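Long-range contacts in oxidoreductase, zinc-binding dehydrogenase family (PDB 5K1S), which is a zinc-containing medium-chain reductase involved in the alternative de novo route to isovaleryl coenzyme A in Myxococcus xanthus: residues H79-V85 against T97-T103; G45-V51 against Q140-V146; Q105-C109 against C123-F129; G137-F141 against L357-E361. One frame throughout, in Å; residues are numbered along the deposited sequence.

Interaction 1: H79-V85 against T97-T103; sequences HEAAGEV and TGDRAAT. With ZN (zinc ion), chain F.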
loop_
_atom_site.group_PDB
_atom_site.type_symbol
_atom_site.label_atom_id
_atom_site.label_comp_id
_atom_site.label_asym_id
_atom_site.label_seq_id
_atom_site.Cartn_x
_atom_site.Cartn_y
_atom_site.Cartn_z
ATOM N N HIS A 79 6.995 -0.585 -27.290
ATOM C CA HIS A 79 7.911 -0.907 -26.205
ATOM C C HIS A 79 7.990 -2.399 -25.914
ATOM O O HIS A 79 8.680 -2.794 -24.965
ATOM C CB HIS A 79 7.503 -0.160 -24.926
ATOM C CG HIS A 79 6.174 -0.576 -24.375
ATOM N ND1 HIS A 79 5.076 0.257 -24.373
ATOM C CD2 HIS A 79 5.769 -1.734 -23.801
ATOM C CE1 HIS A 79 4.052 -0.371 -23.824
ATOM N NE2 HIS A 79 4.445 -1.581 -23.470
ATOM N N GLU A 80 7.317 -3.236 -26.700
ATOM C CA GLU A 80 7.187 -4.655 -26.402
ATOM C C GLU A 80 7.818 -5.473 -27.523
ATOM O O GLU A 80 7.154 -6.305 -28.147
ATOM C CB GLU A 80 5.708 -5.007 -26.219
ATOM C CG GLU A 80 5.429 -6.041 -25.142
ATOM C CD GLU A 80 3.939 -6.211 -24.888
ATOM O OE1 GLU A 80 3.142 -5.467 -25.499
ATOM O OE2 GLU A 80 3.559 -7.082 -24.076
ATOM N N ALA A 81 9.104 -5.249 -27.773
ATOM C CA ALA A 81 9.788 -5.789 -28.938
ATOM C C ALA A 81 10.682 -6.959 -28.548
ATOM O O ALA A 81 11.307 -6.953 -27.483
ATOM C CB ALA A 81 10.625 -4.707 -29.622
ATOM N N ALA A 82 10.734 -7.960 -29.422
ATOM C CA ALA A 82 11.616 -9.108 -29.275
ATOM C C ALA A 82 12.378 -9.284 -30.577
ATOM O O ALA A 82 11.773 -9.290 -31.654
ATOM C CB ALA A 82 10.829 -10.378 -28.937
ATOM N N GLY A 83 13.691 -9.416 -30.484
ATOM C CA GLY A 83 14.512 -9.472 -31.668
ATOM C C GLY A 83 15.836 -10.156 -31.437
ATOM O O GLY A 83 16.033 -10.860 -30.446
ATOM N N GLU A 84 16.754 -9.928 -32.374
ATOM C CA GLU A 84 18.029 -10.628 -32.426
ATOM C C GLU A 84 19.158 -9.611 -32.482
ATOM O O GLU A 84 19.116 -8.673 -33.283
ATOM C CB GLU A 84 18.085 -11.551 -33.647
ATOM C CG GLU A 84 19.390 -12.303 -33.819
ATOM C CD GLU A 84 19.408 -13.131 -35.090
ATOM O OE1 GLU A 84 18.406 -13.091 -35.837
ATOM O OE2 GLU A 84 20.425 -13.816 -35.343
ATOM N N VAL A 85 20.166 -9.803 -31.634
ATOM C CA VAL A 85 21.327 -8.921 -31.609
ATOM C C VAL A 85 22.139 -9.170 -32.876
ATOM O O VAL A 85 22.719 -10.245 -33.048
ATOM C CB VAL A 85 22.174 -9.147 -30.352
ATOM C CG1 VAL A 85 23.417 -8.262 -30.369
ATOM C CG2 VAL A 85 21.344 -8.890 -29.103
ATOM N N THR A 97 26.562 -10.734 -30.786
ATOM C CA THR A 97 25.704 -10.950 -31.943
ATOM C C THR A 97 25.093 -12.345 -31.888
ATOM O O THR A 97 25.745 -13.314 -31.489
ATOM C CB THR A 97 26.494 -10.777 -33.239
ATOM O OG1 THR A 97 27.589 -11.706 -33.266
ATOM C CG2 THR A 97 27.025 -9.355 -33.358
ATOM N N GLY A 98 23.827 -12.442 -32.288
ATOM C CA GLY A 98 23.105 -13.692 -32.255
ATOM C C GLY A 98 22.266 -13.913 -31.015
ATOM O O GLY A 98 21.420 -14.816 -31.017
ATOM N N ASP A 99 22.470 -13.128 -29.961
ATOM C CA ASP A 99 21.684 -13.285 -28.746
ATOM C C ASP A 99 20.233 -12.881 -28.988
ATOM O O ASP A 99 19.926 -12.062 -29.859
ATOM C CB ASP A 99 22.278 -12.450 -27.611
ATOM C CG ASP A 99 23.626 -12.971 -27.142
ATOM O OD1 ASP A 99 23.878 -14.187 -27.272
ATOM O OD2 ASP A 99 24.434 -12.161 -26.639
ATOM N N ARG A 100 19.337 -13.468 -28.199
ATOM C CA ARG A 100 17.900 -13.254 -28.319
ATOM C C ARG A 100 17.443 -12.373 -27.164
ATOM O O ARG A 100 17.619 -12.739 -25.997
ATOM C CB ARG A 100 17.155 -14.587 -28.313
ATOM C CG ARG A 100 17.662 -15.583 -29.346
ATOM C CD ARG A 100 17.167 -16.989 -29.048
ATOM N NE ARG A 100 15.709 -17.053 -28.979
ATOM C CZ ARG A 100 14.912 -17.230 -30.028
ATOM N NH1 ARG A 100 15.420 -17.363 -31.246
ATOM N NH2 ARG A 100 13.597 -17.274 -29.859
ATOM N N ALA A 101 16.848 -11.224 -27.487
ATOM C CA ALA A 101 16.530 -10.217 -26.485
ATOM C C ALA A 101 15.084 -9.756 -26.618
ATOM O O ALA A 101 14.443 -9.924 -27.659
ATOM C CB ALA A 101 17.467 -9.008 -26.597
ATOM N N ALA A 102 14.582 -9.160 -25.537
ATOM C CA ALA A 102 13.259 -8.548 -25.514
ATOM C C ALA A 102 13.330 -7.283 -24.673
ATOM O O ALA A 102 13.882 -7.301 -23.569
ATOM C CB ALA A 102 12.206 -9.505 -24.945
ATOM N N THR A 103 12.769 -6.194 -25.190
ATOM C CA THR A 103 12.890 -4.895 -24.542
ATOM C C THR A 103 11.939 -4.774 -23.356
ATOM O O THR A 103 10.840 -5.335 -23.349
ATOM C CB THR A 103 12.598 -3.769 -25.535
ATOM O OG1 THR A 103 11.284 -3.942 -26.081
ATOM C CG2 THR A 103 13.623 -3.759 -26.665
HETATM ZN ZN ZN F . 2.882 -2.108 -22.315
#
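Val85 lies alongside Asp99, the two side chains pointing the same way, and has more of its surface buried here than any other residue. Its CG2 rests 3.6 Å from Asp99 O, while CG1, anti to the backbone N (chi1 177°), is carried to the CA of Thr97. The backbone of Val85 is held at both ends: its N donates to Asp99 O, and its O receives Gly98 N at 2.6 Å. The Asp99 carboxylate turns to the backbone N of Lys96. Val85 and Thr103 close the two ends of the paired part of an antiparallel beta hairpin of the GroES-like domain, in which Gly83 and Ala101 form the hydrogen-bonded pair and Ala82 faces Ala102. Thr103 makes three hydrogen bonds. Its N donates to Ala81 O at 2.8 Å; its OG1, placed between backbone N and carbonyl carbon (chi1 58°), accepts from Ala81 N at 3.1 Å and donates to His79 O, approaching from above that carbonyl plane. A valine in place of Thr103 would probably leave Ala81 N and His79 O without this partner and give the backbone there more play. His79 NE2 binds a zinc ion at 2.0 Å, together with Cys57 and Cys166.

Interaction 2: G45-V51 against Q140-V146; sequences GEVLLRV and QFMVAPV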
loop_
_atom_site.group_PDB
_atom_site.type_symbol
_atom_site.label_atom_id
_atom_site.label_comp_id
_atom_site.label_asym_id
_atom_site.label_seq_id
_atom_site.Cartn_x
_atom_site.Cartn_y
_atom_site.Cartn_z
ATOM N N GLY A 45 27.655 0.848 -24.842
ATOM C CA GLY A 45 26.650 0.278 -23.970
ATOM C C GLY A 45 25.332 -0.041 -24.635
ATOM O O GLY A 45 24.384 -0.423 -23.942
ATOM N N GLU A 46 25.239 0.097 -25.952
ATOM C CA GLU A 46 24.002 -0.133 -26.683
ATOM C C GLU A 46 24.138 -1.351 -27.590
ATOM O O GLU A 46 25.224 -1.895 -27.799
ATOM C CB GLU A 46 23.621 1.103 -27.503
ATOM C CG GLU A 46 23.330 2.334 -26.663
ATOM C CD GLU A 46 22.910 3.527 -27.500
ATOM O OE1 GLU A 46 23.274 3.577 -28.696
ATOM O OE2 GLU A 46 22.211 4.415 -26.966
ATOM N N VAL A 47 23.000 -1.764 -28.140
ATOM C CA VAL A 47 22.895 -2.971 -28.951
ATOM C C VAL A 47 21.918 -2.698 -30.085
ATOM O O VAL A 47 20.886 -2.050 -29.883
ATOM C CB VAL A 47 22.438 -4.170 -28.092
ATOM C CG1 VAL A 47 21.726 -5.224 -28.930
ATOM C CG2 VAL A 47 23.629 -4.786 -27.373
ATOM N N LEU A 48 22.240 -3.192 -31.278
ATOM C CA LEU A 48 21.353 -3.093 -32.431
ATOM C C LEU A 48 20.559 -4.387 -32.549
ATOM O O LEU A 48 21.143 -5.470 -32.650
ATOM C CB LEU A 48 22.139 -2.827 -33.714
ATOM C CG LEU A 48 21.314 -2.743 -35.003
ATOM C CD1 LEU A 48 20.290 -1.617 -34.931
ATOM C CD2 LEU A 48 22.217 -2.558 -36.209
ATOM N N LEU A 49 19.234 -4.270 -32.542
ATOM C CA LEU A 49 18.345 -5.419 -32.575
ATOM C C LEU A 49 17.681 -5.548 -33.938
ATOM O O LEU A 49 17.371 -4.551 -34.596
ATOM C CB LEU A 49 17.261 -5.311 -31.499
ATOM C CG LEU A 49 17.674 -5.614 -30.059
ATOM C CD1 LEU A 49 16.524 -5.298 -29.122
ATOM C CD2 LEU A 49 18.100 -7.068 -29.906
ATOM N N ARG A 50 17.468 -6.794 -34.350
ATOM C CA ARG A 50 16.701 -7.113 -35.550
ATOM C C ARG A 50 15.331 -7.571 -35.070
ATOM O O ARG A 50 15.158 -8.717 -34.647
ATOM C CB ARG A 50 17.408 -8.179 -36.379
ATOM C CG ARG A 50 16.974 -8.241 -37.835
ATOM C CD ARG A 50 15.711 -9.059 -38.032
ATOM N NE ARG A 50 15.731 -9.769 -39.310
ATOM C CZ ARG A 50 16.259 -10.976 -39.494
ATOM N NH1 ARG A 50 16.818 -11.631 -38.482
ATOM N NH2 ARG A 50 16.231 -11.535 -40.698
ATOM N N VAL A 51 14.357 -6.665 -35.123
ATOM C CA VAL A 51 13.060 -6.912 -34.507
ATOM C C VAL A 51 12.315 -7.964 -35.315
ATOM O O VAL A 51 12.052 -7.780 -36.509
ATOM C CB VAL A 51 12.247 -5.615 -34.407
ATOM C CG1 VAL A 51 10.948 -5.860 -33.646
ATOM C CG2 VAL A 51 13.068 -4.518 -33.734
ATOM N N GLN A 140 11.873 -2.696 -38.323
ATOM C CA GLN A 140 12.714 -3.866 -38.548
ATOM C C GLN A 140 13.908 -3.908 -37.604
ATOM O O GLN A 140 14.446 -4.991 -37.354
ATOM C CB GLN A 140 13.211 -3.890 -39.993
ATOM C CG GLN A 140 12.108 -4.034 -41.026
ATOM C CD GLN A 140 12.639 -4.040 -42.447
ATOM O OE1 GLN A 140 13.310 -3.101 -42.876
ATOM N NE2 GLN A 140 12.341 -5.103 -43.184
ATOM N N PHE A 141 14.326 -2.759 -37.075
ATOM C CA PHE A 141 15.506 -2.672 -36.230
ATOM C C PHE A 141 15.273 -1.625 -35.151
ATOM O O PHE A 141 14.380 -0.782 -35.257
ATOM C CB PHE A 141 16.765 -2.300 -37.029
ATOM C CG PHE A 141 17.075 -3.242 -38.155
ATOM C CD1 PHE A 141 16.500 -3.061 -39.403
ATOM C CD2 PHE A 141 17.954 -4.297 -37.974
ATOM C CE1 PHE A 141 16.788 -3.921 -40.443
ATOM C CE2 PHE A 141 18.246 -5.160 -39.012
ATOM C CZ PHE A 141 17.663 -4.972 -40.247
ATOM N N MET A 142 16.099 -1.683 -34.110
ATOM C CA MET A 142 16.049 -0.700 -33.037
ATOM C C MET A 142 17.297 -0.852 -32.183
ATOM O O MET A 142 17.809 -1.962 -32.004
ATOM C CB MET A 142 14.793 -0.869 -32.172
ATOM C CG MET A 142 14.764 -2.151 -31.352
ATOM S SD MET A 142 13.215 -2.383 -30.453
ATOM C CE MET A 142 13.274 -1.007 -29.307
ATOM N N VAL A 143 17.776 0.269 -31.670
ATOM C CA VAL A 143 18.884 0.276 -30.723
ATOM C C VAL A 143 18.315 0.169 -29.318
ATOM O O VAL A 143 17.231 0.678 -29.021
ATOM C CB VAL A 143 19.752 1.539 -30.900
ATOM C CG1 VAL A 143 20.687 1.738 -29.709
ATOM C CG2 VAL A 143 20.561 1.430 -32.180
ATOM N N ALA A 144 19.055 -0.500 -28.443
ATOM C CA ALA A 144 18.600 -0.722 -27.079
ATOM C C ALA A 144 19.784 -0.737 -26.122
ATOM O O ALA A 144 20.714 -1.532 -26.309
ATOM C CB ALA A 144 17.832 -2.040 -26.980
ATOM N N PRO A 145 19.802 0.115 -25.097
ATOM C CA PRO A 145 20.817 -0.040 -24.049
ATOM C C PRO A 145 20.703 -1.420 -23.419
ATOM O O PRO A 145 19.604 -1.927 -23.191
ATOM C CB PRO A 145 20.475 1.073 -23.049
ATOM C CG PRO A 145 19.664 2.056 -23.822
ATOM C CD PRO A 145 18.911 1.258 -24.835
ATOM N N VAL A 146 21.854 -2.039 -23.152
ATOM C CA VAL A 146 21.833 -3.391 -22.602
ATOM C C VAL A 146 21.031 -3.431 -21.310
ATOM O O VAL A 146 20.457 -4.468 -20.956
ATOM C CB VAL A 146 23.269 -3.917 -22.399
ATOM C CG1 VAL A 146 23.978 -4.043 -23.745
ATOM C CG2 VAL A 146 24.052 -3.012 -21.454
#
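Leu49 and Met142 face each other as a hydrogen-bonded antiparallel pair, and their side chains lie on the buried face of the sheet with those of Val47 and Ala144. The Leu49 N to Met142 O bond is nearly straight at 161°, whereas Val47 N to Ala144 O is weak. Here the packing is close: Leu49 CB is 4.0 Å from Met142 CG, and Leu49 CD1 reaches Ala144 CB. Val51 CG2 meets the same Met142 CG at 3.8 Å, the two side chains crossing at about a right angle. Met142 CG sits between its backbone N and carbonyl carbon (chi1 68°), and from there it touches both neighbours. Val47 CG2 continues the apolar row to Val146 CG1. Leu149 lies against Val47, Leu49 and Ala144.

The other face, with Glu46, Arg50, Phe141 and Val143, is partly open to solvent. The aliphatic CG of Arg50 meets Phe141 CE2 at 3.5 Å, and the guanidinium lies beyond the ring, while Leu48 CD1 reaches Phe141 CB. Cutting the ring back to an alanine at Phe141 is likely to leave the Arg50 aliphatic chain without its ring partner and free to shift. Val143 CG1 lies 3.3 Å from Glu46 OE1, an oxygen that accepts a hydrogen bond from Gly43 N. This antiparallel pairing joins chain regions far apart in sequence within the sheet of the GroES-like domain of medium-chain dehydrogenases.

Interaction 3: Q105-C109 against C123-F129; sequences QRMSC and CKTDNRF. With ZN (zinc ion), chain E.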
loop_
_atom_site.group_PDB
_atom_site.type_symbol
_atom_site.label_atom_id
_atom_site.label_comp_id
_atom_site.label_asym_id
_atom_site.label_seq_id
_atom_site.Cartn_x
_atom_site.Cartn_y
_atom_site.Cartn_z
ATOM N N GLN A 105 9.814 -1.953 -20.795
ATOM C CA GLN A 105 8.999 -0.786 -21.105
ATOM C C GLN A 105 9.820 0.495 -21.006
ATOM O O GLN A 105 9.807 1.322 -21.925
ATOM C CB GLN A 105 7.793 -0.729 -20.167
ATOM C CG GLN A 105 6.854 -1.926 -20.304
ATOM C CD GLN A 105 6.559 -2.614 -18.982
ATOM O OE1 GLN A 105 7.162 -2.308 -17.956
ATOM N NE2 GLN A 105 5.625 -3.556 -19.006
ATOM N N ARG A 106 10.548 0.666 -19.904
ATOM C CA ARG A 106 11.314 1.875 -19.645
ATOM C C ARG A 106 12.715 1.507 -19.177
ATOM O O ARG A 106 12.991 0.367 -18.795
ATOM C CB ARG A 106 10.628 2.756 -18.592
ATOM C CG ARG A 106 10.445 2.064 -17.248
ATOM C CD ARG A 106 9.816 2.980 -16.215
ATOM N NE ARG A 106 10.708 4.063 -15.806
ATOM C CZ ARG A 106 11.724 3.919 -14.962
ATOM N NH1 ARG A 106 11.998 2.731 -14.440
ATOM N NH2 ARG A 106 12.476 4.962 -14.642
ATOM N N MET A 107 13.599 2.499 -19.199
ATOM C CA MET A 107 14.978 2.315 -18.786
ATOM C C MET A 107 15.127 2.572 -17.288
ATOM O O MET A 107 14.168 2.892 -16.580
ATOM C CB MET A 107 15.899 3.237 -19.586
ATOM C CG MET A 107 16.162 2.777 -21.010
ATOM S SD MET A 107 16.847 1.112 -21.090
ATOM C CE MET A 107 18.358 1.309 -20.146
ATOM N N SER A 108 16.358 2.426 -16.804
ATOM C CA SER A 108 16.681 2.621 -15.397
ATOM C C SER A 108 18.183 2.840 -15.297
ATOM O O SER A 108 18.957 2.065 -15.868
ATOM C CB SER A 108 16.243 1.412 -14.562
ATOM O OG SER A 108 16.588 1.576 -13.200
ATOM N N CYS A 109 18.593 3.890 -14.583
ATOM C CA CYS A 109 20.003 4.269 -14.578
ATOM C C CYS A 109 20.865 3.178 -13.953
ATOM O O CYS A 109 21.915 2.814 -14.493
ATOM C CB CYS A 109 20.191 5.597 -13.845
ATOM S SG CYS A 109 20.065 5.504 -12.045
ATOM N N CYS A 123 13.008 4.640 -10.562
ATOM C CA CYS A 123 14.155 5.471 -10.907
ATOM C C CYS A 123 13.696 6.761 -11.576
ATOM O O CYS A 123 12.870 6.740 -12.492
ATOM C CB CYS A 123 15.097 4.702 -11.833
ATOM S SG CYS A 123 16.491 5.679 -12.444
ATOM N N LYS A 124 14.243 7.887 -11.118
ATOM C CA LYS A 124 13.933 9.186 -11.701
ATOM C C LYS A 124 15.025 9.714 -12.622
ATOM O O LYS A 124 14.751 10.609 -13.428
ATOM C CB LYS A 124 13.682 10.219 -10.596
ATOM C CG LYS A 124 12.360 10.045 -9.860
ATOM C CD LYS A 124 12.154 11.150 -8.832
ATOM C CE LYS A 124 10.756 11.107 -8.228
ATOM N NZ LYS A 124 10.570 12.150 -7.175
ATOM N N THR A 125 16.247 9.183 -12.532
ATOM C CA THR A 125 17.355 9.723 -13.313
ATOM C C THR A 125 17.330 9.244 -14.759
ATOM O O THR A 125 17.840 9.940 -15.644
ATOM C CB THR A 125 18.690 9.352 -12.663
ATOM O OG1 THR A 125 18.849 7.929 -12.663
ATOM C CG2 THR A 125 18.749 9.866 -11.229
ATOM N N ASP A 126 16.753 8.071 -15.020
ATOM C CA ASP A 126 16.597 7.561 -16.385
ATOM C C ASP A 126 15.212 6.932 -16.482
ATOM O O ASP A 126 15.016 5.787 -16.066
ATOM C CB ASP A 126 17.686 6.556 -16.738
ATOM C CG ASP A 126 17.637 6.130 -18.197
ATOM O OD1 ASP A 126 16.632 6.428 -18.877
ATOM O OD2 ASP A 126 18.602 5.492 -18.668
ATOM N N ASN A 127 14.259 7.684 -17.036
ATOM C CA ASN A 127 12.889 7.210 -17.208
ATOM C C ASN A 127 12.505 7.097 -18.678
ATOM O O ASN A 127 11.318 7.161 -19.013
ATOM C CB ASN A 127 11.914 8.133 -16.474
ATOM C CG ASN A 127 12.048 9.582 -16.901
ATOM O OD1 ASN A 127 12.743 9.896 -17.869
ATOM N ND2 ASN A 127 11.380 10.474 -16.181
ATOM N N ARG A 128 13.484 6.918 -19.562
ATOM C CA ARG A 128 13.201 6.808 -20.986
ATOM C C ARG A 128 12.418 5.536 -21.284
ATOM O O ARG A 128 12.762 4.451 -20.805
ATOM C CB ARG A 128 14.504 6.829 -21.782
ATOM C CG ARG A 128 15.151 8.203 -21.866
ATOM C CD ARG A 128 16.655 8.118 -21.671
ATOM N NE ARG A 128 17.254 7.079 -22.501
ATOM C CZ ARG A 128 18.487 6.613 -22.342
ATOM N NH1 ARG A 128 19.266 7.089 -21.378
ATOM N NH2 ARG A 128 18.946 5.664 -23.147
ATOM N N PHE A 129 11.367 5.679 -22.080
ATOM C CA PHE A 129 10.542 4.565 -22.519
ATOM C C PHE A 129 10.879 4.196 -23.957
ATOM O O PHE A 129 11.252 5.048 -24.767
ATOM C CB PHE A 129 9.055 4.919 -22.422
ATOM C CG PHE A 129 8.442 4.642 -21.078
ATOM C CD1 PHE A 129 8.663 5.492 -20.009
ATOM C CD2 PHE A 129 7.623 3.540 -20.891
ATOM C CE1 PHE A 129 8.088 5.240 -18.772
ATOM C CE2 PHE A 129 7.046 3.283 -19.660
ATOM C CZ PHE A 129 7.276 4.134 -18.601
HETATM ZN ZN ZN E . 18.170 4.799 -10.897
#
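Cys109 and Cys123 meet through a zinc ion, bound by Cys109 SG at 2.3 Å and Cys123 SG at 2.4 Å; Cys112 and Cys115 complete the site. A chi1 of 175° swings the Cys123 sulfur away from its own backbone N, toward the metal. This sulfur also accepts two N-H...S hydrogen bonds, from Cys109 N across the contact and from Asp126 N within its own segment. Such donors would be expected to spread some of the negative charge of a zinc-bound thiolate.

Among the backbone bonds, Met107 N donates to Arg128 O at 2.7 Å, next to the single bridge of Arg106 with Phe129. Asp126 OD1 accepts from Arg128 N, forming an Asx turn. The carboxylate also faces the Arg128 guanidinium, but OD2 lies well out of that group's plane, so the salt bridge rests on charge alone. Met107 CB packs against the same carboxylate. The NH2 end of Arg106 comes near the carbonyl oxygens of Cys123 and Asp126 without forming a hydrogen bond to either, while NH1 donates to Asn120 O.

The nonpolar contact centres on Phe129. Arg106 CB stands over one face of the ring, 3.5 Å from its centroid and 7° off the ring normal, a CH-pi contact. Arg106 CD then runs on past CZ of the ring, and the guanidinium plane is turned 67° from the ring plane. The Gln105 carbonyl approaches the Phe129 ring obliquely.

Four cysteines around one zinc, in a lobe projecting from the catalytic domain, are typical of the structural zinc site of the medium-chain dehydrogenase family.

Interaction 4: G137-F141 against L357-E361; sequences GYAQF and LVPPE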
loop_
_atom_site.group_PDB
_atom_site.type_symbol
_atom_site.label_atom_id
_atom_site.label_comp_id
_atom_site.label_asym_id
_atom_site.label_seq_id
_atom_site.Cartn_x
_atom_site.Cartn_y
_atom_site.Cartn_z
ATOM N N GLY A 137 9.705 -0.462 -31.238
ATOM C CA GLY A 137 9.791 -1.707 -31.973
ATOM C C GLY A 137 8.878 -1.823 -33.172
ATOM O O GLY A 137 8.811 -2.903 -33.771
ATOM N N TYR A 138 8.159 -0.762 -33.536
ATOM C CA TYR A 138 7.368 -0.768 -34.764
ATOM C C TYR A 138 8.281 -0.612 -35.973
ATOM O O TYR A 138 8.081 0.283 -36.801
ATOM C CB TYR A 138 6.323 0.354 -34.764
ATOM C CG TYR A 138 5.158 0.154 -33.823
ATOM C CD1 TYR A 138 5.150 -0.877 -32.886
ATOM C CD2 TYR A 138 4.055 1.001 -33.879
ATOM C CE1 TYR A 138 4.090 -1.053 -32.035
ATOM C CE2 TYR A 138 2.985 0.828 -33.029
ATOM C CZ TYR A 138 3.013 -0.205 -32.110
ATOM O OH TYR A 138 1.973 -0.415 -31.245
ATOM N N ALA A 139 9.284 -1.476 -36.088
ATOM C CA ALA A 139 10.290 -1.318 -37.126
ATOM C C ALA A 139 11.082 -2.610 -37.250
ATOM O O ALA A 139 10.982 -3.506 -36.409
ATOM C CB ALA A 139 11.206 -0.132 -36.819
ATOM N N GLN A 140 11.873 -2.696 -38.323
ATOM C CA GLN A 140 12.714 -3.866 -38.548
ATOM C C GLN A 140 13.908 -3.908 -37.604
ATOM O O GLN A 140 14.446 -4.991 -37.354
ATOM C CB GLN A 140 13.211 -3.890 -39.993
ATOM C CG GLN A 140 12.108 -4.034 -41.026
ATOM C CD GLN A 140 12.639 -4.040 -42.447
ATOM O OE1 GLN A 140 13.310 -3.101 -42.876
ATOM N NE2 GLN A 140 12.341 -5.103 -43.184
ATOM N N PHE A 141 14.326 -2.759 -37.075
ATOM C CA PHE A 141 15.506 -2.672 -36.230
ATOM C C PHE A 141 15.273 -1.625 -35.151
ATOM O O PHE A 141 14.380 -0.782 -35.257
ATOM C CB PHE A 141 16.765 -2.300 -37.029
ATOM C CG PHE A 141 17.075 -3.242 -38.155
ATOM C CD1 PHE A 141 16.500 -3.061 -39.403
ATOM C CD2 PHE A 141 17.954 -4.297 -37.974
ATOM C CE1 PHE A 141 16.788 -3.921 -40.443
ATOM C CE2 PHE A 141 18.246 -5.160 -39.012
ATOM C CZ PHE A 141 17.663 -4.972 -40.247
ATOM N N LEU A 357 2.804 -7.233 -33.954
ATOM C CA LEU A 357 3.226 -6.732 -35.254
ATOM C C LEU A 357 4.516 -7.430 -35.664
ATOM O O LEU A 357 5.490 -7.444 -34.903
ATOM C CB LEU A 357 3.428 -5.216 -35.220
ATOM C CG LEU A 357 2.171 -4.377 -34.984
ATOM C CD1 LEU A 357 2.534 -2.908 -34.825
ATOM C CD2 LEU A 357 1.169 -4.560 -36.116
ATOM N N VAL A 358 4.517 -8.005 -36.862
ATOM C CA VAL A 358 5.656 -8.743 -37.394
ATOM C C VAL A 358 6.274 -7.901 -38.510
ATOM O O VAL A 358 5.655 -7.739 -39.571
ATOM C CB VAL A 358 5.237 -10.124 -37.914
ATOM C CG1 VAL A 358 6.453 -10.898 -38.402
ATOM C CG2 VAL A 358 4.508 -10.898 -36.827
ATOM N N PRO A 359 7.471 -7.340 -38.325
ATOM C CA PRO A 359 8.086 -6.577 -39.409
ATOM C C PRO A 359 8.429 -7.485 -40.576
ATOM O O PRO A 359 8.657 -8.692 -40.391
ATOM C CB PRO A 359 9.354 -5.992 -38.760
ATOM C CG PRO A 359 9.125 -6.081 -37.294
ATOM C CD PRO A 359 8.280 -7.294 -37.096
ATOM N N PRO A 360 8.478 -6.952 -41.793
ATOM C CA PRO A 360 8.900 -7.768 -42.938
ATOM C C PRO A 360 10.392 -8.061 -42.879
ATOM O O PRO A 360 11.150 -7.455 -42.120
ATOM C CB PRO A 360 8.543 -6.899 -44.145
ATOM C CG PRO A 360 8.599 -5.505 -43.625
ATOM C CD PRO A 360 8.142 -5.574 -42.195
ATOM N N GLU A 361 10.810 -9.014 -43.705
ATOM C CA GLU A 361 12.211 -9.416 -43.754
ATOM C C GLU A 361 13.024 -8.465 -44.624
ATOM O O GLU A 361 14.157 -8.119 -44.288
ATOM C CB GLU A 361 12.339 -10.845 -44.281
ATOM C CG GLU A 361 11.643 -11.882 -43.418
ATOM C CD GLU A 361 11.923 -13.302 -43.870
ATOM O OE1 GLU A 361 12.535 -13.478 -44.946
ATOM O OE2 GLU A 361 11.534 -14.243 -43.146
#
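From Tyr138 to Gln140 the loop runs within 15° of the direction taken by Leu357 to Glu361, yet the two backbones exchange no hydrogen bond, and their CA atoms come no closer than 5.4 Å, between Gln140 and Pro359. Side chains bridge the gap. Leu357 CD1 sits over one face of the Tyr138 ring, almost above its centre, as a CH-pi contact 3.8 Å from the centroid and 14° off the ring normal. The methyl lies slightly to the CE1 side, 3.7 Å from that atom. Tyr138 is the centre of an inverse gamma turn, and its hydroxyl is hydrogen-bonded to His343 NE2, with a weaker bond to Asp60 OD2; the ring is thus held both at its tip and over a face.

The contact ties the lead-in to strand 141-145 to the final strand, 354-358, which adjoins strand 46-56 in the same mixed sheet, so that the carboxy-terminal end of the chain returns to the GroES-like domain.

Farther along, Pro359 CG packs 3.3 Å from Ala139 O, and Pro359 CB lies against Gln140 CA. The extended Gln140 side chain slides past Pro359 in the opposite direction and reaches Pro360, where NE2 donates to Pro360 O at 2.8 Å. That bond is fairly straight at the hydrogen (166°) and lies close to the Gln140 amide plane, but the nitrogen sits above the carbonyl plane of Pro360. Gln140 OE1 accepts from Lys19 N, leaving both ends of the amide engaged.

How the interactions relate
Interactions 1 and 2 share one sheet, their centres about 7 Å apart: strand 46-56 pairs with strand 80-88 on one side and strand 141-145 on the other. Ala81 CB touches Met142 SD at 3.6 Å, and Glu84 OE1 makes a long, weak ion pair with Arg50 NH1. Interaction 4 continues directly from interaction 2 through Gln140, and Val51 O meets Pro359 CG at 3.5 Å. Interaction 3 stands farther off, its centre about 24 Å from that of interaction 4, but Met107 CE packs on Pro145 CB. Interaction 3 gives two of the four cysteines to one zinc, while interaction 1 supplies His79 to the other; His79 CD2 touches Gln105 CG at 3.7 Å.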